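Local structure of endoglucanase (Clostridium thermocellum, 2YIK) at residues Y282-A287 and A326-E331; L289-Q294 and N333-K338; A77-P80 and N85-M88; L79-Q84 and S98-D103. The protein probably hydrolyses internal beta-1,4-glucosidic bonds of cellulose as a family 9 endoglucanase. One frame throughout, in Å; residues are numbered along the deposited sequence.

Contact 1: residues Y282-A287 and A326-E331; sequences YCWAAA and ACILAE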
loop_
_atom_site.group_PDB
_atom_site.type_symbol
_atom_site.label_atom_id
_atom_site.label_comp_id
_atom_site.label_asym_id
_atom_site.label_seq_id
_atom_site.Cartn_x
_atom_site.Cartn_y
_atom_site.Cartn_z
ATOM N N TYR A 282 10.975 5.546 -7.099
ATOM C CA TYR A 282 12.303 5.081 -7.479
ATOM C C TYR A 282 13.217 5.102 -6.250
ATOM O O TYR A 282 13.891 4.116 -5.953
ATOM C CB TYR A 282 12.867 5.985 -8.583
ATOM C CG TYR A 282 14.133 5.475 -9.237
ATOM C CD1 TYR A 282 14.090 4.476 -10.214
ATOM C CD2 TYR A 282 15.379 5.983 -8.868
ATOM C CE1 TYR A 282 15.261 3.997 -10.808
ATOM C CE2 TYR A 282 16.554 5.514 -9.452
ATOM C CZ TYR A 282 16.489 4.521 -10.419
ATOM O OH TYR A 282 17.653 4.045 -10.977
ATOM N N CYS A 283 13.218 6.222 -5.527
ATOM C CA CYS A 283 14.049 6.364 -4.331
ATOM C C CYS A 283 13.610 5.430 -3.202
ATOM O O CYS A 283 14.443 4.900 -2.470
ATOM C CB CYS A 283 14.042 7.821 -3.851
ATOM S SG CYS A 283 14.917 8.933 -4.981
ATOM N N TRP A 284 12.300 5.234 -3.085
ATOM C CA TRP A 284 11.685 4.345 -2.095
ATOM C C TRP A 284 12.213 2.912 -2.324
ATOM O O TRP A 284 12.655 2.251 -1.390
ATOM C CB TRP A 284 10.160 4.441 -2.275
ATOM C CG TRP A 284 9.244 3.467 -1.561
ATOM C CD1 TRP A 284 8.335 2.646 -2.162
ATOM C CD2 TRP A 284 8.985 3.369 -0.149
ATOM N NE1 TRP A 284 7.518 2.060 -1.230
ATOM C CE2 TRP A 284 7.888 2.491 0.015
ATOM C CE3 TRP A 284 9.553 3.956 0.990
ATOM C CZ2 TRP A 284 7.358 2.168 1.269
ATOM C CZ3 TRP A 284 9.022 3.636 2.245
ATOM C CH2 TRP A 284 7.930 2.756 2.368
ATOM N N ALA A 285 12.175 2.453 -3.571
ATOM C CA ALA A 285 12.671 1.120 -3.918
ATOM C C ALA A 285 14.181 1.036 -3.667
ATOM O O ALA A 285 14.674 0.066 -3.087
ATOM C CB ALA A 285 12.373 0.816 -5.377
ATOM N N ALA A 286 14.907 2.062 -4.105
ATOM C CA ALA A 286 16.356 2.104 -3.941
ATOM C C ALA A 286 16.759 2.021 -2.473
ATOM O O ALA A 286 17.676 1.278 -2.118
ATOM C CB ALA A 286 16.923 3.382 -4.571
ATOM N N ALA A 287 16.075 2.783 -1.625
ATOM C CA ALA A 287 16.375 2.777 -0.196
ATOM C C ALA A 287 16.161 1.388 0.393
ATOM O O ALA A 287 16.988 0.902 1.155
ATOM C CB ALA A 287 15.501 3.792 0.538
ATOM N N ALA A 326 12.136 9.017 3.113
ATOM C CA ALA A 326 12.971 9.733 4.069
ATOM C C ALA A 326 13.191 8.908 5.326
ATOM O O ALA A 326 14.289 8.894 5.867
ATOM C CB ALA A 326 12.344 11.074 4.432
ATOM N N CYS A 327 12.148 8.219 5.786
ATOM C CA CYS A 327 12.252 7.384 6.980
ATOM C C CYS A 327 13.266 6.258 6.782
ATOM O O CYS A 327 14.092 5.993 7.655
ATOM C CB CYS A 327 10.891 6.766 7.331
ATOM S SG CYS A 327 9.675 7.902 8.027
ATOM N N ILE A 328 13.206 5.603 5.630
ATOM C CA ILE A 328 14.111 4.499 5.366
ATOM C C ILE A 328 15.557 4.972 5.232
ATOM O O ILE A 328 16.467 4.344 5.775
ATOM C CB ILE A 328 13.677 3.710 4.109
ATOM C CG1 ILE A 328 12.214 3.279 4.263
ATOM C CG2 ILE A 328 14.580 2.480 3.917
ATOM C CD1 ILE A 328 11.944 2.507 5.524
ATOM N N LEU A 329 15.765 6.077 4.521
ATOM C CA LEU A 329 17.105 6.623 4.366
ATOM C C LEU A 329 17.655 7.018 5.738
ATOM O O LEU A 329 18.845 6.883 6.000
ATOM C CB LEU A 329 17.092 7.833 3.422
ATOM C CG LEU A 329 16.913 7.498 1.935
ATOM C CD1 LEU A 329 16.852 8.776 1.111
ATOM C CD2 LEU A 329 18.073 6.629 1.466
ATOM N N ALA A 330 16.785 7.491 6.622
ATOM C CA ALA A 330 17.229 7.877 7.952
ATOM C C ALA A 330 17.603 6.639 8.772
ATOM O O ALA A 330 18.583 6.659 9.519
ATOM C CB ALA A 330 16.144 8.675 8.661
ATOM N N GLU A 331 16.822 5.570 8.638
ATOM C CA GLU A 331 17.112 4.337 9.364
ATOM C C GLU A 331 18.412 3.746 8.826
ATOM O O GLU A 331 19.189 3.173 9.573
ATOM C CB GLU A 331 15.961 3.333 9.213
ATOM C CG GLU A 331 14.662 3.811 9.845
ATOM C CD GLU A 331 13.494 2.846 9.675
ATOM O OE1 GLU A 331 13.709 1.650 9.396
ATOM O OE2 GLU A 331 12.343 3.297 9.834
#
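Trp284 has an extended first torsion (chi1 170°), with CG trans to the backbone N. This carries the six-membered ring out toward Ile328 on helix 322-336, which runs in nearly the same direction. Ile328 answers with chi1 -54°. Its CG1 then lies across from its own carbonyl carbon and its CG2 across from its own N, and the two branches have different partners. CG1 takes the tryptophan: Trp284 CZ3 lies 3.8 Å from Ile328 CG1. The two side chains cross at a slant. CG2 takes the alanine, with Ala287 CB 3.7 Å from Ile328 CG2. Leu329 reaches the Ala287 methyl by one branch, and its CD2 stands 3.9 Å from Ala287 CB. The methyl of Ala287 thus touches branches of two consecutive residues.

The backbones are nearest at Ala287. Ala287 CA and Leu329 CA are 6.0 Å apart. The segment axes come within 9.2 Å, an ordinary helix packing distance, at an angle of 28°. No hydrogen bond crosses, so the contact is purely apolar. All four touching residues are buried.

The segments belong to helices 279-293 and 322-336, two nearly parallel helices of what is, in this family, an (alpha/alpha)6 barrel. Helix 296-305 lies against both, its Ala302 touching Ala286 and Leu329. The Trp284 ring also meets Trp136 and Trp288 edge-to-face, and its NE1 makes a weak hydrogen bond to Ser132. Ala285 rests on helices 216-233 and 238-257, which cover another side of helix 279-293.

Contact 2: residues L289-Q294 and N333-K338; sequences LYLATQ and NDLYDK. With CA (calcium ion), chain B.
This is a partly buried, mainly side-chain contact between the C-terminal ends of helices 279-293 and 322-336, at the periphery of the domain. Tyr336 makes the largest contribution, lying across the gap between the helix ends. Its CD2 is 4.0 Å from Tyr290 CE2, which it meets at the edge of the Tyr290 ring. The two tyrosines run alongside one another in opposite directions. Gln294 packs on the phenol end, with Gln294 CD 3.6 Å from Tyr336 OH. The amide and ring planes are only 17° apart, and no hydrogen bond joins them.

The phenol is instead tied down through a water. Water 1 lies in the ring plane, 2.6 Å from Tyr336 OH, and donates to Leu291 O at 2.7 Å. Both helices belong to the (alpha/alpha)6 barrel of family 9, and a calcium loop follows the end of helix 322-336. Asp337 grips the ion twice, through O at 2.4 Å and OD2 at 2.6 Å. Ser340, Glu344 and water 2 also bind it, and water 2 donates to Lys338 O. The model places Asn333 ND2 beside the ion, but the oxygen is the likelier ligand, so the amide may be turned over. Next to Tyr336, Leu335 CD2 and Leu291 CD1 touch at 3.9 Å, the side chains crossing at about a right angle. Tyr290 OH hydrogen-bonds to Glu296, and Phe343 of helix 342-350 packs on the Tyr290 side chain.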
loop_
_atom_site.group_PDB
_atom_site.type_symbol
_atom_site.label_atom_id
_atom_site.label_comp_id
_atom_site.label_asym_id
_atom_site.label_seq_id
_atom_site.Cartn_x
_atom_site.Cartn_y
_atom_site.Cartn_z
ATOM N N LEU A 289 16.159 -1.442 -1.217
ATOM C CA LEU A 289 17.116 -2.369 -1.800
ATOM C C LEU A 289 18.489 -2.228 -1.144
ATOM O O LEU A 289 19.231 -3.205 -1.049
ATOM C CB LEU A 289 17.211 -2.162 -3.315
ATOM C CG LEU A 289 16.066 -2.840 -4.079
ATOM C CD1 LEU A 289 15.977 -2.302 -5.488
ATOM C CD2 LEU A 289 16.278 -4.354 -4.083
ATOM N N TYR A 290 18.830 -1.025 -0.680
ATOM C CA TYR A 290 20.121 -0.860 -0.021
ATOM C C TYR A 290 20.014 -1.549 1.330
ATOM O O TYR A 290 20.940 -2.232 1.766
ATOM C CB TYR A 290 20.484 0.610 0.195
ATOM C CG TYR A 290 21.809 0.770 0.918
ATOM C CD1 TYR A 290 23.025 0.639 0.239
ATOM C CD2 TYR A 290 21.850 0.980 2.299
ATOM C CE1 TYR A 290 24.249 0.709 0.920
ATOM C CE2 TYR A 290 23.061 1.051 2.985
ATOM C CZ TYR A 290 24.254 0.917 2.291
ATOM O OH TYR A 290 25.442 0.999 2.982
ATOM N N LEU A 291 18.865 -1.379 1.980
ATOM C CA LEU A 291 18.619 -1.990 3.280
ATOM C C LEU A 291 18.732 -3.512 3.155
ATOM O O LEU A 291 19.268 -4.182 4.036
ATOM C CB LEU A 291 17.222 -1.587 3.773
ATOM C CG LEU A 291 16.920 -1.516 5.274
ATOM C CD1 LEU A 291 17.998 -0.718 5.993
ATOM C CD2 LEU A 291 15.546 -0.864 5.484
ATOM N N ALA A 292 18.246 -4.047 2.040
ATOM C CA ALA A 292 18.270 -5.482 1.798
ATOM C C ALA A 292 19.609 -6.054 1.358
ATOM O O ALA A 292 19.956 -7.182 1.701
ATOM C CB ALA A 292 17.200 -5.847 0.759
ATOM N N THR A 293 20.378 -5.268 0.615
ATOM C CA THR A 293 21.654 -5.760 0.059
ATOM C C THR A 293 22.995 -5.152 0.475
ATOM O O THR A 293 24.042 -5.810 0.366
ATOM C CB THR A 293 21.660 -5.630 -1.514
ATOM O OG1 THR A 293 21.525 -4.241 -1.890
ATOM C CG2 THR A 293 20.519 -6.416 -2.140
ATOM N N GLN A 294 22.928 -3.937 1.014
ATOM C CA GLN A 294 24.060 -3.048 1.357
ATOM C C GLN A 294 24.986 -2.784 0.138
ATOM O O GLN A 294 26.160 -2.406 0.269
ATOM C CB GLN A 294 24.809 -3.468 2.681
ATOM C CG GLN A 294 23.841 -3.445 3.888
ATOM C CD GLN A 294 23.416 -4.844 4.280
ATOM O OE1 GLN A 294 24.082 -5.504 5.093
ATOM N NE2 GLN A 294 22.335 -5.336 3.666
ATOM N N ASN A 333 20.885 5.464 7.634
ATOM C CA ASN A 333 21.942 6.286 8.185
ATOM C C ASN A 333 22.237 5.915 9.632
ATOM O O ASN A 333 23.397 5.869 10.036
ATOM C CB ASN A 333 21.576 7.764 8.123
ATOM C CG ASN A 333 22.639 8.631 8.745
ATOM O OD1 ASN A 333 22.451 9.214 9.815
ATOM N ND2 ASN A 333 23.777 8.700 8.084
ATOM N N ASP A 334 21.187 5.664 10.410
ATOM C CA ASP A 334 21.349 5.301 11.815
ATOM C C ASP A 334 22.071 3.970 11.954
ATOM O O ASP A 334 22.926 3.800 12.820
ATOM C CB ASP A 334 19.990 5.192 12.518
ATOM C CG ASP A 334 19.349 6.549 12.789
ATOM O OD1 ASP A 334 20.047 7.583 12.712
ATOM O OD2 ASP A 334 18.137 6.571 13.102
ATOM N N LEU A 335 21.711 3.036 11.084
ATOM C CA LEU A 335 22.264 1.690 11.067
ATOM C C LEU A 335 23.733 1.584 10.652
ATOM O O LEU A 335 24.527 0.887 11.290
ATOM C CB LEU A 335 21.434 0.841 10.100
ATOM C CG LEU A 335 20.699 -0.437 10.497
ATOM C CD1 LEU A 335 20.220 -0.389 11.934
ATOM C CD2 LEU A 335 19.535 -0.612 9.528
ATOM N N TYR A 336 24.079 2.295 9.584
ATOM C CA TYR A 336 25.406 2.224 9.001
ATOM C C TYR A 336 26.309 3.449 8.992
ATOM O O TYR A 336 27.481 3.330 8.656
ATOM C CB TYR A 336 25.251 1.722 7.566
ATOM C CG TYR A 336 24.499 0.419 7.483
ATOM C CD1 TYR A 336 25.064 -0.756 7.972
ATOM C CD2 TYR A 336 23.211 0.359 6.946
ATOM C CE1 TYR A 336 24.373 -1.963 7.934
ATOM C CE2 TYR A 336 22.505 -0.852 6.901
ATOM C CZ TYR A 336 23.099 -2.011 7.397
ATOM O OH TYR A 336 22.433 -3.220 7.340
ATOM N N ASP A 337 25.796 4.618 9.350
ATOM C CA ASP A 337 26.624 5.816 9.316
ATOM C C ASP A 337 26.257 6.799 10.436
ATOM O O ASP A 337 26.421 7.995 10.302
ATOM C CB ASP A 337 26.459 6.470 7.940
ATOM C CG ASP A 337 27.522 7.507 7.641
ATOM O OD1 ASP A 337 28.725 7.217 7.822
ATOM O OD2 ASP A 337 27.152 8.613 7.200
ATOM N N LYS A 338 25.787 6.273 11.556
ATOM C CA LYS A 338 25.366 7.085 12.700
ATOM C C LYS A 338 26.355 8.143 13.194
ATOM O O LYS A 338 25.989 9.310 13.362
ATOM C CB LYS A 338 24.999 6.149 13.861
ATOM C CG LYS A 338 24.581 6.829 15.163
ATOM C CD LYS A 338 23.129 7.271 15.135
ATOM C CE LYS A 338 22.511 7.133 16.531
ATOM N NZ LYS A 338 21.049 7.457 16.536
HETATM CA CA CA B . 25.779 9.959 8.995
HETATM O O HOH W 1 19.926 -3.646 6.636
HETATM O O HOH W 2 24.736 10.658 11.311
#

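Contact 3: residues A77-P80 and N85-M88; sequences ARLP and NTNM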
loop_
_atom_site.group_PDB
_atom_site.type_symbol
_atom_site.label_atom_id
_atom_site.label_comp_id
_atom_site.label_asym_id
_atom_site.label_seq_id
_atom_site.Cartn_x
_atom_site.Cartn_y
_atom_site.Cartn_z
ATOM N N ALA A 77 -6.822 -15.534 -15.005
ATOM C CA ALA A 77 -5.790 -16.562 -15.061
ATOM C C ALA A 77 -5.572 -17.127 -16.463
ATOM O O ALA A 77 -4.625 -17.874 -16.693
ATOM C CB ALA A 77 -6.124 -17.689 -14.083
ATOM N N ARG A 78 -6.448 -16.760 -17.392
ATOM C CA ARG A 78 -6.349 -17.217 -18.770
ATOM C C ARG A 78 -6.552 -16.048 -19.714
ATOM O O ARG A 78 -7.323 -16.147 -20.669
ATOM C CB ARG A 78 -7.419 -18.265 -19.081
ATOM C CG ARG A 78 -7.326 -19.571 -18.321
ATOM C CD ARG A 78 -8.742 -19.969 -17.919
ATOM N NE ARG A 78 -9.739 -19.254 -18.730
ATOM C CZ ARG A 78 -11.005 -19.048 -18.369
ATOM N NH1 ARG A 78 -11.447 -19.500 -17.199
ATOM N NH2 ARG A 78 -11.828 -18.367 -19.171
ATOM N N LEU A 79 -5.882 -14.932 -19.439
ATOM C CA LEU A 79 -5.994 -13.750 -20.292
ATOM C C LEU A 79 -5.405 -14.049 -21.672
ATOM O O LEU A 79 -4.269 -14.510 -21.770
ATOM C CB LEU A 79 -5.227 -12.584 -19.673
ATOM C CG LEU A 79 -5.273 -11.278 -20.469
ATOM C CD1 LEU A 79 -6.684 -10.730 -20.453
ATOM C CD2 LEU A 79 -4.316 -10.268 -19.872
ATOM N N PRO A 80 -6.169 -13.801 -22.755
ATOM C CA PRO A 80 -5.639 -14.070 -24.096
ATOM C C PRO A 80 -4.489 -13.138 -24.440
ATOM O O PRO A 80 -4.573 -11.928 -24.241
ATOM C CB PRO A 80 -6.848 -13.842 -25.004
ATOM C CG PRO A 80 -8.002 -14.218 -24.126
ATOM C CD PRO A 80 -7.619 -13.542 -22.816
ATOM N N ASN A 85 -6.768 -7.915 -25.825
ATOM C CA ASN A 85 -6.961 -8.334 -24.447
ATOM C C ASN A 85 -5.841 -7.810 -23.554
ATOM O O ASN A 85 -5.961 -7.820 -22.331
ATOM C CB ASN A 85 -7.080 -9.857 -24.349
ATOM C CG ASN A 85 -8.420 -10.363 -24.860
ATOM O OD1 ASN A 85 -8.520 -10.884 -25.976
ATOM N ND2 ASN A 85 -9.462 -10.196 -24.049
ATOM N N THR A 86 -4.747 -7.370 -24.166
ATOM C CA THR A 86 -3.641 -6.770 -23.419
ATOM C C THR A 86 -3.367 -5.483 -24.186
ATOM O O THR A 86 -3.956 -5.262 -25.248
ATOM C CB THR A 86 -2.345 -7.624 -23.430
ATOM O OG1 THR A 86 -1.677 -7.468 -24.688
ATOM C CG2 THR A 86 -2.662 -9.095 -23.197
ATOM N N ASN A 87 -2.488 -4.635 -23.671
ATOM C CA ASN A 87 -2.185 -3.398 -24.372
ATOM C C ASN A 87 -0.774 -3.415 -24.947
ATOM O O ASN A 87 -0.168 -2.363 -25.175
ATOM C CB ASN A 87 -2.380 -2.197 -23.447
ATOM C CG ASN A 87 -1.279 -2.060 -22.431
ATOM O OD1 ASN A 87 -0.716 -3.052 -21.958
ATOM N ND2 ASN A 87 -0.967 -0.817 -22.073
ATOM N N MET A 88 -0.240 -4.616 -25.159
ATOM C CA MET A 88 1.077 -4.751 -25.775
ATOM C C MET A 88 0.806 -4.797 -27.278
ATOM O O MET A 88 -0.247 -5.271 -27.705
ATOM C CB MET A 88 1.767 -6.042 -25.335
ATOM C CG MET A 88 2.273 -6.015 -23.893
ATOM S SD MET A 88 2.991 -7.593 -23.398
ATOM C CE MET A 88 1.490 -8.523 -22.967
#
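Pro80 and Asn85 pack against each other with no hydrogen bond, although backbone oxygens of both residues lie at the interface. Pro80 O is 3.3 Å from Asn85 CB, so a carbonyl oxygen faces a methylene group. No hydrogen bond of any kind links the two segments. The rest of the Asn85 side chain leans obliquely across the proline ring, with Asn85 CG 3.8 Å from Pro80 CB.

Leu79 packs beside the proline, on Asn85 O and CB. A chi1 of -180° turns the fork of the leucine toward the loop, where one methyl meets Asn85 O and the other Thr86 CG2. Leu79 CD1 comes to 3.5 Å from Asn85 O, and Leu79 CD2 sits 3.9 Å from Thr86 CG2. The same Thr86 methyl also lies 3.6 Å from Pro80 O, so it touches both the leucine and the proline carbonyl.

Thr86 keeps its apolar and polar branches apart. CG2 turns to the 77-80 segment, while OG1 takes the position between backbone N and carbonyl carbon (chi1 78°) and serves the loop. There it donates to Asp82 O and accepts from Met88 N at 3.2 Å, with a nearly straight N-H...O angle of 168°. Two bonds thus fix the rotation of the hydroxyl branch.

Strand 79-80 is paired with strand 107-108, and the loop after it is bonded at Asn85 to Gly206 of strand 206-209. The bond from Met88 N to Thr86 OG1 defines an ST turn, which shapes the chain just before helix 90-100.

Contact 4: residues L79-Q84 and S98-D103; sequences LPLDSQ and SVLDPD. With CA (calcium ion), chain D.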
loop_
_atom_site.group_PDB
_atom_site.type_symbol
_atom_site.label_atom_id
_atom_site.label_comp_id
_atom_site.label_asym_id
_atom_site.label_seq_id
_atom_site.Cartn_x
_atom_site.Cartn_y
_atom_site.Cartn_z
ATOM N N LEU A 79 -5.882 -14.932 -19.439
ATOM C CA LEU A 79 -5.994 -13.750 -20.292
ATOM C C LEU A 79 -5.405 -14.049 -21.672
ATOM O O LEU A 79 -4.269 -14.510 -21.770
ATOM C CB LEU A 79 -5.227 -12.584 -19.673
ATOM C CG LEU A 79 -5.273 -11.278 -20.469
ATOM C CD1 LEU A 79 -6.684 -10.730 -20.453
ATOM C CD2 LEU A 79 -4.316 -10.268 -19.872
ATOM N N PRO A 80 -6.169 -13.801 -22.755
ATOM C CA PRO A 80 -5.639 -14.070 -24.096
ATOM C C PRO A 80 -4.489 -13.138 -24.440
ATOM O O PRO A 80 -4.573 -11.928 -24.241
ATOM C CB PRO A 80 -6.848 -13.842 -25.004
ATOM C CG PRO A 80 -8.002 -14.218 -24.126
ATOM C CD PRO A 80 -7.619 -13.542 -22.816
ATOM N N LEU A 81 -3.419 -13.708 -24.975
ATOM C CA LEU A 81 -2.250 -12.927 -25.337
ATOM C C LEU A 81 -2.382 -12.318 -26.732
ATOM O O LEU A 81 -1.989 -12.932 -27.720
ATOM C CB LEU A 81 -0.998 -13.812 -25.261
ATOM C CG LEU A 81 0.359 -13.177 -25.585
ATOM C CD1 LEU A 81 0.653 -12.040 -24.610
ATOM C CD2 LEU A 81 1.445 -14.245 -25.507
ATOM N N ASP A 82 -2.963 -11.124 -26.810
ATOM C CA ASP A 82 -3.107 -10.414 -28.082
ATOM C C ASP A 82 -3.183 -8.916 -27.813
ATOM O O ASP A 82 -3.242 -8.495 -26.659
ATOM C CB ASP A 82 -4.339 -10.895 -28.873
ATOM C CG ASP A 82 -5.644 -10.686 -28.129
ATOM O OD1 ASP A 82 -6.003 -9.525 -27.825
ATOM O OD2 ASP A 82 -6.318 -11.693 -27.853
ATOM N N SER A 83 -3.179 -8.115 -28.877
ATOM C CA SER A 83 -3.200 -6.659 -28.746
ATOM C C SER A 83 -4.521 -6.018 -28.341
ATOM O O SER A 83 -4.624 -4.793 -28.300
ATOM C CB SER A 83 -2.703 -6.012 -30.043
ATOM O OG SER A 83 -3.499 -6.403 -31.147
ATOM N N GLN A 84 -5.533 -6.831 -28.058
ATOM C CA GLN A 84 -6.820 -6.291 -27.637
ATOM C C GLN A 84 -7.064 -6.669 -26.183
ATOM O O GLN A 84 -7.507 -5.843 -25.390
ATOM C CB GLN A 84 -7.969 -6.815 -28.515
ATOM C CG GLN A 84 -8.077 -6.166 -29.907
ATOM C CD GLN A 84 -7.112 -6.767 -30.928
ATOM O OE1 GLN A 84 -6.878 -7.984 -30.936
ATOM N NE2 GLN A 84 -6.566 -5.921 -31.814
ATOM N N SER A 98 7.802 -16.415 -26.598
ATOM C CA SER A 98 8.386 -17.508 -25.828
ATOM C C SER A 98 8.628 -17.180 -24.357
ATOM O O SER A 98 8.764 -18.086 -23.539
ATOM C CB SER A 98 9.683 -18.006 -26.485
ATOM O OG SER A 98 10.621 -16.960 -26.649
ATOM N N VAL A 99 8.681 -15.894 -24.018
ATOM C CA VAL A 99 8.878 -15.498 -22.626
ATOM C C VAL A 99 7.533 -15.158 -22.001
ATOM O O VAL A 99 7.280 -15.481 -20.845
ATOM C CB VAL A 99 9.860 -14.297 -22.500
ATOM C CG1 VAL A 99 9.752 -13.659 -21.118
ATOM C CG2 VAL A 99 11.285 -14.786 -22.715
ATOM N N LEU A 100 6.660 -14.529 -22.775
ATOM C CA LEU A 100 5.337 -14.166 -22.287
ATOM C C LEU A 100 4.417 -15.380 -22.149
ATOM O O LEU A 100 3.545 -15.411 -21.277
ATOM C CB LEU A 100 4.678 -13.170 -23.242
ATOM C CG LEU A 100 5.304 -11.783 -23.427
ATOM C CD1 LEU A 100 4.619 -11.048 -24.575
ATOM C CD2 LEU A 100 5.177 -10.998 -22.130
ATOM N N ASP A 101 4.632 -16.381 -23.001
ATOM C CA ASP A 101 3.789 -17.575 -23.048
ATOM C C ASP A 101 4.624 -18.831 -23.377
ATOM O O ASP A 101 4.415 -19.471 -24.407
ATOM C CB ASP A 101 2.709 -17.316 -24.124
ATOM C CG ASP A 101 1.727 -18.457 -24.278
ATOM O OD1 ASP A 101 1.507 -19.182 -23.301
ATOM O OD2 ASP A 101 1.158 -18.614 -25.376
ATOM N N PRO A 102 5.556 -19.216 -22.479
ATOM C CA PRO A 102 6.417 -20.387 -22.693
ATOM C C PRO A 102 5.688 -21.660 -23.114
ATOM O O PRO A 102 6.170 -22.393 -23.975
ATOM C CB PRO A 102 7.116 -20.571 -21.342
ATOM C CG PRO A 102 7.026 -19.233 -20.698
ATOM C CD PRO A 102 5.643 -18.779 -21.077
ATOM N N ASP A 103 4.534 -21.925 -22.504
ATOM C CA ASP A 103 3.786 -23.134 -22.824
ATOM C C ASP A 103 3.002 -23.052 -24.133
ATOM O O ASP A 103 2.446 -24.049 -24.593
ATOM C CB ASP A 103 2.839 -23.490 -21.677
ATOM C CG ASP A 103 1.896 -22.369 -21.348
ATOM O OD1 ASP A 103 2.375 -21.298 -20.933
ATOM O OD2 ASP A 103 0.680 -22.555 -21.513
HETATM CA CA CA D . 0.244 -19.741 -21.148
#
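Leu81, Leu100 and Asp101 make the whole contact, and Leu81 buries the largest area of the three. It points at the other segment and divides its two methyls between two neighbours. Leu81 CD1 meets Leu100 CD1 at 4.1 Å, the side chains crossing at about a right angle. Leu81 CD2 meets Asp101 CB at 3.6 Å and also lies near Leu100 CB. The leucine therefore packs on the apolar root of an aspartate whose carboxylate binds calcium.

With chi1 at -179°, the carboxylate of Asp101 swings away from its own backbone N and reaches the ion. Asp101 OD1 binds calcium at 2.6 Å, while OD2 accepts a hydrogen bond from Gly106 N, so both oxygens are engaged. Asp103 OD1 binds at 2.6 Å, and its OD2 makes a long bond of 2.9 Å. Asp105 and the carbonyl of Lys107 complete the protein ligands. The Asp-x-Asp-x-Asp-Gly spacing from Asp101 to Gly106 resembles the start of an EF-hand calcium loop.

Leu81 is the centre of an inverse gamma turn, and its backbone hydrogen-bonds to Gly106 of the calcium loop. An Asx turn follows, in which Gln84 N donates to Asp82 OD1 at 2.7 Å, on the lone pair away from the other oxygen. Asn85 N donates to the same OD1. Ile93 of helix 90-100 touches both Leu81 and Leu100. The chemistry is split along Asp101: apolar packing holds its CB side, and calcium with Gly106 holds the carboxylate. Ion binding would probably help to keep Asp101 in the position where Leu81 meets it.

From the N terminus, contact 3 closes the shortest loop, with four residues between its segments. Contact 4 shares Leu79 and Pro80 with it and spans thirteen residues to the end of helix 90-100. The two touch, Met88 meeting both Leu81 and Leu100, and together they join strand 79-80, the following loop, helix 90-100 and a calcium site. Much later come contacts 1 and 2. Their segments alternate along the chain, so these contacts cross. Each closes a 38-residue span and joins helix 279-293 to helix 322-336. Contact 1 is buried, and contact 2 is at the more exposed ends of the same helices. They touch through Ile328 and Leu291. The centres of contacts 1 and 3 are about 34 Å apart.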